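Local coordinates for protein methyltransferase (PDB 2B78) that probably transfers methyl groups from S-adenosylmethionine, possibly to RNA, at residues D43-L51 and W60-S68; I112-L120 and L187-L197. All coordinates share one frame; numbering follows the deposited sequence.

Contact 1. Residues D43-L51 and W60-S68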
ATOM      1  N   ASP A  43       6.719  33.279 -17.790  1.00 31.70           N
ATOM      2  CA  ASP A  43       5.680  33.922 -16.991  1.00 32.62           C
ATOM      3  C   ASP A  43       4.273  33.443 -17.319  1.00 31.88           C
ATOM      4  O   ASP A  43       3.308  34.196 -17.174  1.00 32.54           O
ATOM      5  CB  ASP A  43       5.746  35.439 -17.163  1.00 34.63           C
ATOM      6  CG  ASP A  43       7.058  36.017 -16.684  1.00 38.21           C
ATOM      7  OD1 ASP A  43       7.391  35.821 -15.496  1.00 40.19           O
ATOM      8  OD2 ASP A  43       7.754  36.670 -17.495  1.00 40.27           O
ATOM      9  N   ILE A  44       4.154  32.197 -17.767  1.00 30.99           N
ATOM     10  CA  ILE A  44       2.847  31.642 -18.094  1.00 29.55           C
ATOM     11  C   ILE A  44       2.319  30.849 -16.900  1.00 28.19           C
ATOM     12  O   ILE A  44       3.065  30.110 -16.260  1.00 26.32           O
ATOM     13  CB  ILE A  44       2.914  30.709 -19.320  1.00 29.76           C
ATOM     14  CG1 ILE A  44       3.559  31.442 -20.502  1.00 31.26           C
ATOM     15  CG2 ILE A  44       1.517  30.227 -19.678  1.00 29.40           C
ATOM     16  CD1 ILE A  44       2.862  32.730 -20.908  1.00 31.08           C
ATOM     17  N   PHE A  45       1.031  31.010 -16.606  1.00 27.34           N
ATOM     18  CA  PHE A  45       0.403  30.322 -15.480  1.00 26.27           C
ATOM     19  C   PHE A  45       0.294  28.821 -15.725  1.00 25.78           C
ATOM     20  O   PHE A  45      -0.303  28.390 -16.713  1.00 26.25           O
ATOM     21  CB  PHE A  45      -0.989  30.904 -15.230  1.00 24.97           C
ATOM     22  CG  PHE A  45      -1.709  30.283 -14.069  1.00 23.24           C
ATOM     23  CD1 PHE A  45      -1.205  30.401 -12.778  1.00 21.76           C
ATOM     24  CD2 PHE A  45      -2.894  29.583 -14.267  1.00 22.47           C
ATOM     25  CE1 PHE A  45      -1.871  29.831 -11.698  1.00 22.66           C
ATOM     26  CE2 PHE A  45      -3.571  29.007 -13.192  1.00 22.71           C
ATOM     27  CZ  PHE A  45      -3.058  29.131 -11.904  1.00 22.67           C
ATOM     28  N   LEU A  46       0.861  28.028 -14.819  1.00 24.86           N
ATOM     29  CA  LEU A  46       0.829  26.571 -14.958  1.00 24.97           C
ATOM     30  C   LEU A  46      -0.120  25.892 -13.977  1.00 23.72           C
ATOM     31  O   LEU A  46      -0.401  24.696 -14.105  1.00 24.56           O
ATOM     32  CB  LEU A  46       2.239  25.994 -14.789  1.00 25.25           C
ATOM     33  CG  LEU A  46       3.296  26.436 -15.812  1.00 26.29           C
ATOM     34  CD1 LEU A  46       4.663  25.925 -15.375  1.00 25.90           C
ATOM     35  CD2 LEU A  46       2.940  25.907 -17.198  1.00 26.54           C
ATOM     36  N   GLY A  47      -0.599  26.630 -12.981  1.00 23.20           N
ATOM     37  CA  GLY A  47      -1.534  26.027 -12.045  1.00 21.48           C
ATOM     38  C   GLY A  47      -1.401  26.402 -10.590  1.00 20.51           C
ATOM     39  O   GLY A  47      -0.481  27.119 -10.188  1.00 21.25           O
ATOM     40  N   THR A  48      -2.342  25.900  -9.795  1.00 19.67           N
ATOM     41  CA  THR A  48      -2.378  26.140  -8.357  1.00 18.86           C
ATOM     42  C   THR A  48      -1.780  24.913  -7.691  1.00 17.93           C
ATOM     43  O   THR A  48      -2.051  23.793  -8.113  1.00 20.02           O
ATOM     44  CB  THR A  48      -3.838  26.331  -7.878  1.00 18.90           C
ATOM     45  OG1 THR A  48      -4.409  27.468  -8.540  1.00 17.78           O
ATOM     46  CG2 THR A  48      -3.895  26.548  -6.364  1.00 18.34           C
ATOM     47  N   ALA A  49      -0.961  25.113  -6.664  1.00 16.40           N
ATOM     48  CA  ALA A  49      -0.339  23.989  -5.974  1.00 16.15           C
ATOM     49  C   ALA A  49      -0.102  24.308  -4.508  1.00 15.78           C
ATOM     50  O   ALA A  49      -0.290  25.443  -4.075  1.00 14.85           O
ATOM     51  CB  ALA A  49       0.989  23.646  -6.648  1.00 15.41           C
ATOM     52  N   TYR A  50       0.299  23.302  -3.737  1.00 15.14           N
ATOM     53  CA  TYR A  50       0.608  23.536  -2.336  1.00 14.50           C
ATOM     54  C   TYR A  50       1.951  22.896  -2.026  1.00 14.59           C
ATOM     55  O   TYR A  50       2.313  21.863  -2.596  1.00 12.41           O
ATOM     56  CB  TYR A  50      -0.507  23.009  -1.405  1.00 14.18           C
ATOM     57  CG  TYR A  50      -0.531  21.519  -1.098  1.00 14.46           C
ATOM     58  CD1 TYR A  50       0.431  20.933  -0.274  1.00 13.59           C
ATOM     59  CD2 TYR A  50      -1.555  20.707  -1.589  1.00 15.64           C
ATOM     60  CE1 TYR A  50       0.372  19.572   0.057  1.00 15.35           C
ATOM     61  CE2 TYR A  50      -1.627  19.343  -1.261  1.00 14.49           C
ATOM     62  CZ  TYR A  50      -0.663  18.786  -0.439  1.00 14.93           C
ATOM     63  OH  TYR A  50      -0.734  17.454  -0.095  1.00 14.12           O
ATOM     64  N   LEU A  51       2.704  23.537  -1.139  1.00 15.16           N
ATOM     65  CA  LEU A  51       4.009  23.040  -0.754  1.00 15.44           C
ATOM     66  C   LEU A  51       3.978  22.434   0.637  1.00 16.00           C
ATOM     67  O   LEU A  51       3.343  22.965   1.540  1.00 15.21           O
ATOM     68  CB  LEU A  51       5.044  24.171  -0.777  1.00 15.65           C
ATOM     69  CG  LEU A  51       5.271  24.911  -2.095  1.00 15.45           C
ATOM     70  CD1 LEU A  51       6.336  25.980  -1.895  1.00 12.56           C
ATOM     71  CD2 LEU A  51       5.699  23.924  -3.172  1.00 15.26           C
ATOM     72  N   TRP A  60       2.407  19.300  -4.206  1.00 14.79           N
ATOM     73  CA  TRP A  60       1.527  18.708  -5.211  1.00 15.49           C
ATOM     74  C   TRP A  60       0.775  19.758  -6.006  1.00 16.84           C
ATOM     75  O   TRP A  60       0.357  20.780  -5.459  1.00 18.41           O
ATOM     76  CB  TRP A  60       0.464  17.822  -4.555  1.00 11.74           C
ATOM     77  CG  TRP A  60       0.978  16.659  -3.817  1.00 11.34           C
ATOM     78  CD1 TRP A  60       1.313  16.599  -2.487  1.00  9.83           C
ATOM     79  CD2 TRP A  60       1.211  15.354  -4.350  1.00  8.69           C
ATOM     80  NE1 TRP A  60       1.737  15.333  -2.166  1.00 10.65           N
ATOM     81  CE2 TRP A  60       1.685  14.549  -3.291  1.00 10.16           C
ATOM     82  CE3 TRP A  60       1.067  14.785  -5.619  1.00  8.32           C
ATOM     83  CZ2 TRP A  60       2.013  13.199  -3.467  1.00  8.85           C
ATOM     84  CZ3 TRP A  60       1.396  13.448  -5.793  1.00  7.46           C
ATOM     85  CH2 TRP A  60       1.863  12.671  -4.721  1.00  9.05           C
ATOM     86  N   LEU A  61       0.580  19.489  -7.289  1.00 17.65           N
ATOM     87  CA  LEU A  61      -0.193  20.388  -8.128  1.00 18.93           C
ATOM     88  C   LEU A  61      -1.640  20.107  -7.745  1.00 20.32           C
ATOM     89  O   LEU A  61      -2.043  18.948  -7.654  1.00 19.75           O
ATOM     90  CB  LEU A  61       0.004  20.054  -9.608  1.00 18.19           C
ATOM     91  CG  LEU A  61      -0.973  20.737 -10.572  1.00 18.40           C
ATOM     92  CD1 LEU A  61      -0.677  22.233 -10.650  1.00 17.62           C
ATOM     93  CD2 LEU A  61      -0.861  20.097 -11.946  1.00 19.17           C
ATOM     94  N   ILE A  62      -2.417  21.159  -7.511  1.00 22.12           N
ATOM     95  CA  ILE A  62      -3.821  20.998  -7.151  1.00 24.78           C
ATOM     96  C   ILE A  62      -4.686  21.063  -8.402  1.00 25.44           C
ATOM     97  O   ILE A  62      -5.585  20.247  -8.602  1.00 25.69           O
ATOM     98  CB  ILE A  62      -4.283  22.109  -6.188  1.00 26.52           C
ATOM     99  CG1 ILE A  62      -3.552  21.972  -4.849  1.00 27.18           C
ATOM    100  CG2 ILE A  62      -5.791  22.038  -6.000  1.00 27.16           C
ATOM    101  CD1 ILE A  62      -3.900  23.053  -3.848  1.00 29.39           C
ATOM    102  N   SER A  63      -4.407  22.046  -9.247  1.00 26.19           N
ATOM    103  CA  SER A  63      -5.165  22.225 -10.476  1.00 26.82           C
ATOM    104  C   SER A  63      -4.393  23.123 -11.433  1.00 26.60           C
ATOM    105  O   SER A  63      -3.541  23.896 -11.011  1.00 26.33           O
ATOM    106  CB  SER A  63      -6.519  22.859 -10.160  1.00 27.17           C
ATOM    107  OG  SER A  63      -7.179  23.252 -11.352  1.00 29.38           O
ATOM    108  N   PRO A  64      -4.660  23.006 -12.741  1.00 27.45           N
ATOM    109  CA  PRO A  64      -3.961  23.845 -13.717  1.00 29.36           C
ATOM    110  C   PRO A  64      -4.626  25.217 -13.819  1.00 30.57           C
ATOM    111  O   PRO A  64      -4.199  26.077 -14.595  1.00 31.41           O
ATOM    112  CB  PRO A  64      -4.077  23.037 -15.006  1.00 28.57           C
ATOM    113  CG  PRO A  64      -5.403  22.371 -14.847  1.00 29.28           C
ATOM    114  CD  PRO A  64      -5.365  21.901 -13.413  1.00 28.74           C
ATOM    115  N   LYS A  65      -5.672  25.411 -13.020  1.00 31.91           N
ATOM    116  CA  LYS A  65      -6.405  26.668 -13.001  1.00 33.45           C
ATOM    117  C   LYS A  65      -6.245  27.369 -11.664  1.00 34.26           C
ATOM    118  O   LYS A  65      -5.687  26.811 -10.715  1.00 33.99           O
ATOM    119  CB  LYS A  65      -7.899  26.426 -13.252  1.00 33.79           C
ATOM    120  CG  LYS A  65      -8.218  25.797 -14.595  1.00 35.14           C
ATOM    121  CD  LYS A  65      -9.714  25.770 -14.849  1.00 36.06           C
ATOM    122  CE  LYS A  65     -10.024  25.178 -16.216  1.00 36.16           C
ATOM    123  NZ  LYS A  65     -11.489  25.089 -16.459  1.00 36.19           N
ATOM    124  N   LYS A  66      -6.736  28.602 -11.604  1.00 33.98           N
ATOM    125  CA  LYS A  66      -6.692  29.392 -10.384  1.00 34.46           C
ATOM    126  C   LYS A  66      -7.888  28.969  -9.542  1.00 34.06           C
ATOM    127  O   LYS A  66      -9.040  29.222  -9.905  1.00 33.86           O
ATOM    128  CB  LYS A  66      -6.798  30.883 -10.708  1.00 35.90           C
ATOM    129  CG  LYS A  66      -7.046  31.759  -9.492  1.00 37.96           C
ATOM    130  CD  LYS A  66      -7.293  33.210  -9.888  1.00 38.92           C
ATOM    131  CE  LYS A  66      -7.695  34.049  -8.683  1.00 38.44           C
ATOM    132  NZ  LYS A  66      -8.971  33.566  -8.082  1.00 37.67           N
ATOM    133  N   VAL A  67      -7.618  28.315  -8.425  1.00 32.55           N
ATOM    134  CA  VAL A  67      -8.692  27.863  -7.561  1.00 31.18           C
ATOM    135  C   VAL A  67      -8.283  28.059  -6.113  1.00 31.52           C
ATOM    136  O   VAL A  67      -7.107  28.273  -5.813  1.00 30.87           O
ATOM    137  CB  VAL A  67      -9.003  26.370  -7.810  1.00 30.34           C
ATOM    138  CG1 VAL A  67      -9.415  26.160  -9.265  1.00 29.68           C
ATOM    139  CG2 VAL A  67      -7.788  25.523  -7.486  1.00 28.65           C
ATOM    140  N   SER A  68      -9.262  28.011  -5.219  1.00 31.48           N
ATOM    141  CA  SER A  68      -8.992  28.161  -3.795  1.00 31.23           C
ATOM    142  C   SER A  68      -9.388  26.852  -3.131  1.00 29.88           C
ATOM    143  O   SER A  68     -10.309  26.176  -3.592  1.00 29.55           O
ATOM    144  CB  SER A  68      -9.805  29.322  -3.210  1.00 31.43           C
ATOM    145  OG  SER A  68     -11.189  29.119  -3.422  1.00 33.02           O
TER
HETATM  146  O   HOH W   1      -2.444  26.532 -16.760  1.00 38.73           O

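Contact 2. Residues I112-L120 and L187-L197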
ATOM      1  N   ILE A 112      -7.844   7.832   2.007  1.00 13.04           N
ATOM      2  CA  ILE A 112      -8.971   7.532   2.874  1.00 13.35           C
ATOM      3  C   ILE A 112      -9.403   6.109   2.568  1.00 14.17           C
ATOM      4  O   ILE A 112      -9.652   5.752   1.411  1.00 13.58           O
ATOM      5  CB  ILE A 112     -10.171   8.457   2.613  1.00 13.72           C
ATOM      6  CG1 ILE A 112      -9.741   9.924   2.713  1.00 12.37           C
ATOM      7  CG2 ILE A 112     -11.292   8.135   3.612  1.00 14.32           C
ATOM      8  CD1 ILE A 112     -10.823  10.907   2.321  1.00 11.63           C
ATOM      9  N   ASP A 113      -9.476   5.289   3.604  1.00 14.97           N
ATOM     10  CA  ASP A 113      -9.889   3.909   3.419  1.00 15.02           C
ATOM     11  C   ASP A 113     -11.183   3.659   4.167  1.00 16.15           C
ATOM     12  O   ASP A 113     -11.491   4.335   5.149  1.00 14.18           O
ATOM     13  CB  ASP A 113      -8.821   2.945   3.954  1.00 13.14           C
ATOM     14  CG  ASP A 113      -7.505   3.053   3.209  1.00 12.93           C
ATOM     15  OD1 ASP A 113      -7.518   2.939   1.966  1.00 12.80           O
ATOM     16  OD2 ASP A 113      -6.455   3.236   3.867  1.00 12.77           O
ATOM     17  N   CYS A 114     -11.963   2.704   3.688  1.00 16.21           N
ATOM     18  CA  CYS A 114     -13.169   2.369   4.398  1.00 17.68           C
ATOM     19  C   CYS A 114     -12.955   0.949   4.894  1.00 16.46           C
ATOM     20  O   CYS A 114     -12.462   0.080   4.158  1.00 15.72           O
ATOM     21  CB  CYS A 114     -14.397   2.475   3.493  1.00 20.20           C
ATOM     22  SG  CYS A 114     -14.637   1.130   2.342  1.00 26.56           S
ATOM     23  N   TYR A 115     -13.278   0.739   6.164  1.00 15.37           N
ATOM     24  CA  TYR A 115     -13.153  -0.555   6.809  1.00 13.62           C
ATOM     25  C   TYR A 115     -14.509  -0.870   7.407  1.00 14.81           C
ATOM     26  O   TYR A 115     -14.769  -0.557   8.565  1.00 14.81           O
ATOM     27  CB  TYR A 115     -12.105  -0.493   7.922  1.00 12.03           C
ATOM     28  CG  TYR A 115     -10.669  -0.616   7.460  1.00 10.19           C
ATOM     29  CD1 TYR A 115     -10.033  -1.863   7.421  1.00 10.82           C
ATOM     30  CD2 TYR A 115      -9.936   0.509   7.078  1.00  8.48           C
ATOM     31  CE1 TYR A 115      -8.691  -1.983   7.018  1.00  9.00           C
ATOM     32  CE2 TYR A 115      -8.601   0.396   6.669  1.00  9.81           C
ATOM     33  CZ  TYR A 115      -7.989  -0.852   6.649  1.00  8.09           C
ATOM     34  OH  TYR A 115      -6.660  -0.955   6.294  1.00  8.81           O
ATOM     35  N   GLY A 116     -15.384  -1.488   6.620  1.00 15.53           N
ATOM     36  CA  GLY A 116     -16.703  -1.802   7.133  1.00 15.19           C
ATOM     37  C   GLY A 116     -17.517  -0.537   7.330  1.00 15.95           C
ATOM     38  O   GLY A 116     -17.747   0.216   6.381  1.00 14.79           O
ATOM     39  N   ASP A 117     -17.939  -0.290   8.566  1.00 16.22           N
ATOM     40  CA  ASP A 117     -18.739   0.892   8.877  1.00 16.58           C
ATOM     41  C   ASP A 117     -17.926   2.117   9.287  1.00 15.98           C
ATOM     42  O   ASP A 117     -18.491   3.171   9.575  1.00 16.50           O
ATOM     43  CB  ASP A 117     -19.735   0.569   9.987  1.00 17.99           C
ATOM     44  CG  ASP A 117     -20.769  -0.454   9.563  1.00 19.98           C
ATOM     45  OD1 ASP A 117     -21.433  -0.236   8.524  1.00 19.52           O
ATOM     46  OD2 ASP A 117     -20.918  -1.471  10.270  1.00 21.34           O
ATOM     47  N   PHE A 118     -16.605   1.982   9.301  1.00 14.78           N
ATOM     48  CA  PHE A 118     -15.726   3.074   9.697  1.00 14.34           C
ATOM     49  C   PHE A 118     -14.750   3.474   8.596  1.00 14.56           C
ATOM     50  O   PHE A 118     -14.429   2.676   7.712  1.00 14.67           O
ATOM     51  CB  PHE A 118     -14.951   2.664  10.953  1.00 14.55           C
ATOM     52  CG  PHE A 118     -15.830   2.405  12.144  1.00 15.59           C
ATOM     53  CD1 PHE A 118     -16.179   3.439  13.008  1.00 15.05           C
ATOM     54  CD2 PHE A 118     -16.342   1.130  12.381  1.00 15.46           C
ATOM     55  CE1 PHE A 118     -17.030   3.207  14.090  1.00 14.18           C
ATOM     56  CE2 PHE A 118     -17.192   0.891  13.459  1.00 14.72           C
ATOM     57  CZ  PHE A 118     -17.534   1.933  14.312  1.00 14.62           C
ATOM     58  N   VAL A 119     -14.288   4.718   8.645  1.00 14.42           N
ATOM     59  CA  VAL A 119     -13.337   5.201   7.657  1.00 15.70           C
ATOM     60  C   VAL A 119     -12.024   5.554   8.326  1.00 15.87           C
ATOM     61  O   VAL A 119     -11.979   5.826   9.534  1.00 16.76           O
ATOM     62  CB  VAL A 119     -13.869   6.432   6.897  1.00 16.97           C
ATOM     63  CG1 VAL A 119     -15.060   6.028   6.071  1.00 18.47           C
ATOM     64  CG2 VAL A 119     -14.249   7.543   7.866  1.00 18.43           C
ATOM     65  N   LEU A 120     -10.954   5.536   7.537  1.00 15.54           N
ATOM     66  CA  LEU A 120      -9.627   5.850   8.040  1.00 15.25           C
ATOM     67  C   LEU A 120      -8.926   6.861   7.136  1.00 15.56           C
ATOM     68  O   LEU A 120      -8.624   6.572   5.979  1.00 16.65           O
ATOM     69  CB  LEU A 120      -8.785   4.573   8.144  1.00 12.64           C
ATOM     70  CG  LEU A 120      -7.370   4.775   8.700  1.00 13.93           C
ATOM     71  CD1 LEU A 120      -7.451   5.198  10.170  1.00 12.87           C
ATOM     72  CD2 LEU A 120      -6.569   3.488   8.557  1.00 13.92           C
ATOM     73  N   LEU A 187      -8.199  -0.180  13.915  1.00 12.12           N
ATOM     74  CA  LEU A 187      -8.026   1.167  13.384  1.00 12.96           C
ATOM     75  C   LEU A 187      -7.333   2.196  14.257  1.00 14.25           C
ATOM     76  O   LEU A 187      -7.037   3.297  13.780  1.00 12.79           O
ATOM     77  CB  LEU A 187      -9.388   1.744  12.972  1.00 11.18           C
ATOM     78  CG  LEU A 187     -10.129   1.041  11.840  1.00 11.23           C
ATOM     79  CD1 LEU A 187     -11.371   1.848  11.484  1.00 11.07           C
ATOM     80  CD2 LEU A 187      -9.203   0.906  10.634  1.00 10.24           C
ATOM     81  N   ASN A 188      -7.058   1.867  15.514  1.00 14.43           N
ATOM     82  CA  ASN A 188      -6.427   2.859  16.370  1.00 16.98           C
ATOM     83  C   ASN A 188      -5.223   2.336  17.147  1.00 18.14           C
ATOM     84  O   ASN A 188      -4.991   2.718  18.296  1.00 19.32           O
ATOM     85  CB  ASN A 188      -7.478   3.443  17.313  1.00 16.60           C
ATOM     86  CG  ASN A 188      -7.039   4.749  17.931  1.00 18.60           C
ATOM     87  OD1 ASN A 188      -6.458   5.601  17.254  1.00 18.60           O
ATOM     88  ND2 ASN A 188      -7.318   4.923  19.220  1.00 19.19           N
ATOM     89  N   ASP A 189      -4.447   1.471  16.506  1.00 18.94           N
ATOM     90  CA  ASP A 189      -3.257   0.905  17.131  1.00 19.70           C
ATOM     91  C   ASP A 189      -2.043   1.032  16.206  1.00 19.87           C
ATOM     92  O   ASP A 189      -1.750   0.135  15.411  1.00 18.61           O
ATOM     93  CB  ASP A 189      -3.518  -0.560  17.497  1.00 19.92           C
ATOM     94  CG  ASP A 189      -2.278  -1.269  18.004  1.00 21.36           C
ATOM     95  OD1 ASP A 189      -1.336  -0.584  18.463  1.00 22.77           O
ATOM     96  OD2 ASP A 189      -2.254  -2.518  17.952  1.00 22.86           O
ATOM     97  N   GLY A 190      -1.346   2.162  16.307  1.00 20.14           N
ATOM     98  CA  GLY A 190      -0.174   2.385  15.479  1.00 19.80           C
ATOM     99  C   GLY A 190      -0.524   2.859  14.082  1.00 21.00           C
ATOM    100  O   GLY A 190      -1.664   3.242  13.822  1.00 21.53           O
ATOM    101  N   LEU A 191       0.454   2.827  13.184  1.00 21.66           N
ATOM    102  CA  LEU A 191       0.266   3.266  11.806  1.00 24.23           C
ATOM    103  C   LEU A 191      -0.445   2.252  10.922  1.00 24.38           C
ATOM    104  O   LEU A 191      -1.131   2.634   9.975  1.00 25.54           O
ATOM    105  CB  LEU A 191       1.616   3.605  11.162  1.00 25.35           C
ATOM    106  CG  LEU A 191       2.346   4.868  11.625  1.00 27.49           C
ATOM    107  CD1 LEU A 191       3.625   5.037  10.817  1.00 28.18           C
ATOM    108  CD2 LEU A 191       1.444   6.080  11.445  1.00 27.46           C
ATOM    109  N   MET A 192      -0.285   0.967  11.225  1.00 24.40           N
ATOM    110  CA  MET A 192      -0.901  -0.078  10.413  1.00 24.74           C
ATOM    111  C   MET A 192      -2.231  -0.564  10.962  1.00 22.89           C
ATOM    112  O   MET A 192      -2.561  -0.320  12.120  1.00 21.87           O
ATOM    113  CB  MET A 192       0.086  -1.233  10.247  1.00 27.12           C
ATOM    114  CG  MET A 192       1.414  -0.762   9.655  1.00 29.94           C
ATOM    115  SD  MET A 192       2.609  -2.091   9.482  1.00 35.41           S
ATOM    116  CE  MET A 192       2.961  -2.405  11.249  1.00 31.41           C
ATOM    117  N   THR A 193      -2.979  -1.273  10.119  1.00 21.14           N
ATOM    118  CA  THR A 193      -4.308  -1.755  10.466  1.00 19.07           C
ATOM    119  C   THR A 193      -4.509  -3.263  10.522  1.00 18.93           C
ATOM    120  O   THR A 193      -5.640  -3.713  10.686  1.00 19.28           O
ATOM    121  CB  THR A 193      -5.315  -1.232   9.455  1.00 19.43           C
ATOM    122  OG1 THR A 193      -5.049  -1.848   8.186  1.00 19.36           O
ATOM    123  CG2 THR A 193      -5.197   0.266   9.319  1.00 17.83           C
ATOM    124  N   GLY A 194      -3.447  -4.045  10.356  1.00 17.89           N
ATOM    125  CA  GLY A 194      -3.601  -5.493  10.398  1.00 17.14           C
ATOM    126  C   GLY A 194      -3.654  -6.103   9.012  1.00 16.86           C
ATOM    127  O   GLY A 194      -3.594  -7.323   8.856  1.00 17.20           O
ATOM    128  N   ILE A 195      -3.800  -5.258   7.998  1.00 16.34           N
ATOM    129  CA  ILE A 195      -3.845  -5.743   6.631  1.00 16.13           C
ATOM    130  C   ILE A 195      -3.483  -4.629   5.656  1.00 14.91           C
ATOM    131  O   ILE A 195      -3.643  -3.435   5.960  1.00 15.68           O
ATOM    132  CB  ILE A 195      -5.252  -6.310   6.279  1.00 16.19           C
ATOM    133  CG1 ILE A 195      -5.197  -7.039   4.928  1.00 16.70           C
ATOM    134  CG2 ILE A 195      -6.273  -5.180   6.176  1.00 15.31           C
ATOM    135  CD1 ILE A 195      -6.441  -7.878   4.627  1.00 14.06           C
ATOM    136  N   PHE A 196      -2.946  -5.011   4.501  1.00 14.80           N
ATOM    137  CA  PHE A 196      -2.622  -4.034   3.471  1.00 14.65           C
ATOM    138  C   PHE A 196      -3.603  -4.318   2.356  1.00 14.06           C
ATOM    139  O   PHE A 196      -3.486  -5.311   1.636  1.00 15.66           O
ATOM    140  CB  PHE A 196      -1.173  -4.187   3.005  1.00 16.59           C
ATOM    141  CG  PHE A 196      -0.185  -3.515   3.921  1.00 17.01           C
ATOM    142  CD1 PHE A 196       0.060  -2.146   3.812  1.00 16.46           C
ATOM    143  CD2 PHE A 196       0.432  -4.228   4.938  1.00 15.67           C
ATOM    144  CE1 PHE A 196       0.902  -1.494   4.713  1.00 16.51           C
ATOM    145  CE2 PHE A 196       1.277  -3.588   5.847  1.00 17.65           C
ATOM    146  CZ  PHE A 196       1.510  -2.216   5.732  1.00 16.76           C
ATOM    147  N   LEU A 197      -4.592  -3.444   2.237  1.00 12.33           N
ATOM    148  CA  LEU A 197      -5.645  -3.605   1.252  1.00 12.61           C
ATOM    149  C   LEU A 197      -5.169  -3.638  -0.187  1.00 12.02           C
ATOM    150  O   LEU A 197      -5.817  -4.255  -1.034  1.00 11.56           O
ATOM    151  CB  LEU A 197      -6.698  -2.497   1.425  1.00 11.18           C
ATOM    152  CG  LEU A 197      -7.420  -2.445   2.786  1.00 12.55           C
ATOM    153  CD1 LEU A 197      -8.402  -1.283   2.795  1.00 12.26           C
ATOM    154  CD2 LEU A 197      -8.160  -3.748   3.043  1.00  8.29           C
TER

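Contact 1. Residues D43-L51 and W60-S68
A classic beta bulge in an antiparallel hairpin sets Thr48 against two residues at once, Ile62 and Ser63. Thr48 O accepts from both amides, at 2.7 Å from Ile62 N and 3.1 Å from Ser63 N. Both donors are tilted out of the carbonyl plane. In return Thr48 N gives a short bond to Ser63 O. Past the bulge the pairing is regular: Ala49 and Leu61 form a non-hydrogen-bonded pair, and Tyr50 and Trp60 exchange two backbone bonds.

The side chain of Thr48 extends the grip beyond the strand. With chi1 at -61°, Thr48 OG1 sits beside its own backbone N and donates to Lys65 O at 2.6 Å. Ser63 OG accepts from Lys65 N, an ST turn, where the strand ends. Gly47 passes tightly here, its CA 3.1 Å from Ser63 O. Its backbone angles are ones that call for glycine. Phe45 presents a ring edge to Lys65 C, 3.5 Å from CE2. One water donates to both Phe45 O and Pro64 O.

At the other end, the Tyr50 and Trp60 side chains lie side by side and point the same way. Trp60 CB lies over one face of the Tyr50 ring, and Trp60 CD1 is 3.3 Å from Tyr50 OH. The ring planes meet at 50°. Ile62 CD1 closes the tyrosine edge, 4.0 Å from Tyr50 CD2. Beyond the hairpin, Tyr50 OH hydrogen-bonds Gly108 O and Asn125 ND2; Trp60 NE1 bonds Gln54 OE1, near the hairpin turn. The arrangement is a bulged beta hairpin within the small mixed sheet of a PUA-like domain.

Contact 2. Residues I112-L120 and L187-L197
Tyr115 reaches from a beta hairpin into the loop 187-197 and meets Leu187, Thr193, Ile195 and Leu197. At CB the side chain turns so that CG lies beside the backbone N, chi1 -81°, and the ring runs toward the loop. Leu187 CD2 lies over one face, 3.9 Å from the ring centroid and 23° off the normal, a CH-pi contact. It sits offset toward the rim, nearest to CG and CD2. Further out, Tyr115 CE1 meets Ile195 CG2 at the ring edge, 4.1 Å away. Tyr115 CZ has Leu197 CD1 at 3.9 Å, an oblique approach. At the tip, Tyr115 OH and Thr193 OG1 share a hydrogen bond of 2.6 Å in which either may donate.

The hairpin is the pair of strands 110-115 and 118-123, joined by a type II' turn from Tyr115 to Phe118. Gly116 takes a positive phi in that turn. The loop leads from strand 181-185 to helix 200-210 of the methyltransferase part. It passes near the cofactor site: Asp189 forms a salt bridge with Arg246, which binds S-adenosyl-L-homocysteine in another structure of this protein.

Leu187 is shared between several partners. Its CD1 touches Phe118 CB at 3.7 Å, while CD2 also approaches Leu120 CD2. Leu120 and Thr193 then reach toward each other tip to tip, with Leu120 CD2 3.6 Å from Thr193 CG2. The carbonyl of Leu187 is bonded to Lys152 NZ from the neighbouring strand 148-153. Two residues back on the strand of Tyr115, Asp113 OD1 lies 4.4 Å from Leu197 CD1 and forms a salt bridge with Arg98.

How the contacts relate
From the N terminus, the chain enters contact 1 first. Residues 43-51 and 60-68 close a short loop of eight residues, most of them strand, within the PUA-like domain. Helix 71-83 follows. The chain then builds a second mixed sheet, and contact 2 begins there, on strands 110-115 and 118-123. It closes a longer loop of 66 residues, with helices and strands, when 187-197 returns to this sheet. The contacts are in series and neither nest nor cross. The centres of contacts 1 and 2 are about 32 Å apart. Contact 1 pairs two strands of the first sheet, and its Tyr50 reaches toward the second. Contact 2 ties the middle sheet to the approach of helix 200-210 in the methyltransferase part.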